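Local coordinates for protein N-acetyltransferase (Staphylococcus aureus subsp. aureus, PDB 4LUA) that probably transfers an acetyl group from acetyl-coenzyme A to an amine of an acceptor molecule, as other members of the GNAT superfamily do, at residues A[68-73]-A[104-109]. Residues are numbered along the deposited sequence; the frame is centred on the assembly and turned at random.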
loop_
_atom_site.group_PDB
_atom_site.type_symbol
_atom_site.label_atom_id
_atom_site.label_comp_id
_atom_site.label_asym_id
_atom_site.label_seq_id
_atom_site.Cartn_x
_atom_site.Cartn_y
_atom_site.Cartn_z
ATOM N N ALA A 68 -4.482 -1.363 9.909
ATOM C CA ALA A 68 -3.980 -1.484 8.540
ATOM C C ALA A 68 -3.699 -0.109 7.987
ATOM O O ALA A 68 -4.285 0.897 8.444
ATOM C CB ALA A 68 -5.005 -2.210 7.597
ATOM N N THR A 69 -2.798 -0.059 7.000
ATOM C CA THR A 69 -2.511 1.223 6.351
ATOM C C THR A 69 -2.097 0.997 4.906
ATOM O O THR A 69 -1.606 -0.092 4.566
ATOM C CB THR A 69 -1.355 1.973 7.090
ATOM O OG1 THR A 69 -1.197 3.300 6.542
ATOM C CG2 THR A 69 0.021 1.234 7.108
ATOM N N ALA A 70 -2.316 2.039 4.074
ATOM C CA ALA A 70 -1.640 2.096 2.763
ATOM C C ALA A 70 -1.524 3.568 2.411
ATOM O O ALA A 70 -2.282 4.382 2.937
ATOM C CB ALA A 70 -2.445 1.287 1.697
ATOM N N ALA A 71 -0.567 3.880 1.529
ATOM C CA ALA A 71 -0.308 5.253 1.092
ATOM C C ALA A 71 -0.469 5.329 -0.454
ATOM O O ALA A 71 -0.237 4.365 -1.200
ATOM C CB ALA A 71 1.086 5.625 1.523
ATOM N N LEU A 72 -0.919 6.495 -0.898
ATOM C CA LEU A 72 -1.054 6.755 -2.301
ATOM C C LEU A 72 -0.045 7.875 -2.545
ATOM O O LEU A 72 -0.210 9.013 -2.068
ATOM C CB LEU A 72 -2.512 7.188 -2.556
ATOM C CG LEU A 72 -2.894 7.500 -3.975
ATOM C CD1 LEU A 72 -2.569 6.301 -4.889
ATOM C CD2 LEU A 72 -4.395 7.892 -4.052
ATOM N N GLU A 73 0.978 7.555 -3.335
ATOM C CA GLU A 73 2.071 8.506 -3.582
ATOM C C GLU A 73 1.943 8.981 -5.020
ATOM O O GLU A 73 1.858 8.169 -5.949
ATOM C CB GLU A 73 3.445 7.836 -3.324
ATOM C CG GLU A 73 4.623 8.785 -3.675
ATOM C CD GLU A 73 6.006 8.173 -3.454
ATOM O OE1 GLU A 73 7.014 8.906 -3.583
ATOM O OE2 GLU A 73 6.099 6.955 -3.176
ATOM N N ASN A 104 -10.274 -0.920 -2.108
ATOM C CA ASN A 104 -11.481 -0.406 -2.804
ATOM C C ASN A 104 -11.729 1.078 -2.468
ATOM O O ASN A 104 -12.130 1.893 -3.338
ATOM C CB ASN A 104 -12.736 -1.221 -2.486
ATOM C CG ASN A 104 -12.936 -2.361 -3.456
ATOM O OD1 ASN A 104 -12.755 -2.194 -4.661
ATOM N ND2 ASN A 104 -13.356 -3.529 -2.939
ATOM N N PHE A 105 -11.485 1.426 -1.187
ATOM C CA PHE A 105 -11.557 2.833 -0.845
ATOM C C PHE A 105 -10.553 3.662 -1.631
ATOM O O PHE A 105 -10.937 4.740 -2.130
ATOM C CB PHE A 105 -11.399 3.035 0.694
ATOM C CG PHE A 105 -10.926 4.411 1.046
ATOM C CD1 PHE A 105 -11.806 5.448 1.218
ATOM C CD2 PHE A 105 -9.556 4.644 1.106
ATOM C CE1 PHE A 105 -11.356 6.758 1.505
ATOM C CE2 PHE A 105 -9.089 5.895 1.283
ATOM C CZ PHE A 105 -9.990 6.985 1.478
ATOM N N ILE A 106 -9.300 3.197 -1.729
ATOM C CA ILE A 106 -8.296 3.945 -2.493
ATOM C C ILE A 106 -8.716 4.137 -3.967
ATOM O O ILE A 106 -8.558 5.252 -4.516
ATOM C CB ILE A 106 -6.890 3.324 -2.335
ATOM C CG1 ILE A 106 -6.460 3.537 -0.904
ATOM C CG2 ILE A 106 -5.929 3.960 -3.356
ATOM C CD1 ILE A 106 -5.089 2.914 -0.566
ATOM N N ILE A 107 -9.270 3.094 -4.597
ATOM C CA ILE A 107 -9.773 3.237 -5.965
ATOM C C ILE A 107 -10.808 4.348 -6.028
ATOM O O ILE A 107 -10.756 5.250 -6.926
ATOM C CB ILE A 107 -10.414 1.934 -6.470
ATOM C CG1 ILE A 107 -9.340 0.863 -6.675
ATOM C CG2 ILE A 107 -11.127 2.165 -7.796
ATOM C CD1 ILE A 107 -9.907 -0.622 -6.722
ATOM N N ASN A 108 -11.781 4.351 -5.082
ATOM C CA ASN A 108 -12.754 5.466 -5.153
ATOM C C ASN A 108 -12.189 6.850 -4.838
ATOM O O ASN A 108 -12.586 7.834 -5.421
ATOM C CB ASN A 108 -13.963 5.188 -4.210
ATOM C CG ASN A 108 -14.848 4.101 -4.739
ATOM O OD1 ASN A 108 -15.377 4.221 -5.845
ATOM N ND2 ASN A 108 -15.003 3.008 -3.976
ATOM N N TYR A 109 -11.279 6.921 -3.862
ATOM C CA TYR A 109 -10.624 8.176 -3.549
ATOM C C TYR A 109 -9.937 8.717 -4.793
ATOM O O TYR A 109 -10.033 9.909 -5.149
ATOM C CB TYR A 109 -9.642 7.950 -2.385
ATOM C CG TYR A 109 -8.829 9.179 -2.095
ATOM C CD1 TYR A 109 -9.251 10.083 -1.123
ATOM C CD2 TYR A 109 -7.644 9.409 -2.801
ATOM C CE1 TYR A 109 -8.524 11.253 -0.894
ATOM C CE2 TYR A 109 -6.905 10.556 -2.597
ATOM C CZ TYR A 109 -7.349 11.473 -1.636
ATOM O OH TYR A 109 -6.635 12.638 -1.370
#
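L72 has CG anti to the backbone N (chi1 -179°), and its second torsion leaves CD2 anti to CA, pointing at Y109, while I106 has CG1 anti to its own carbonyl carbon and a nearly extended chi2 (177°) that carries CD1 down to A70. These residues join the N-terminal, antiparallel part of the GNAT sheet to helix 96-112, which packs on one face of it. Strand and helix segments run roughly parallel, 26° apart, with axes 10.3 Å from each other at closest approach. L72 and I106 stand level, their CA atoms 7.8 Å apart, and no hydrogen bond crosses between the segments; the contact is apolar. The two branches of I106 divide the work. I106 CD1 sits 3.8 Å from A70 CB, the one methyl that the alanine has to offer, and I106 CG2 lies a looser 4.3 Å from L72 CD2. Three residues, about one turn, further along the helix, Y109 meets the same leucine methyl, which approaches its ring at a slant. F58 of the adjacent strand 55-62 extends the layer: its ring packs edge-to-face with those of F105 and Y109, and its backbone is hydrogen-bonded to A70. I56 on that strand and Y115, in the loop after the helix, each touch both L72 and Y109. On the opposite face of the sheet, T69 packs against helix 15-25. L72 CD2 is almost equidistant from two neighbouring ring carbons of Y109, 3.8 Å from CD2 and 3.9 Å from CE2.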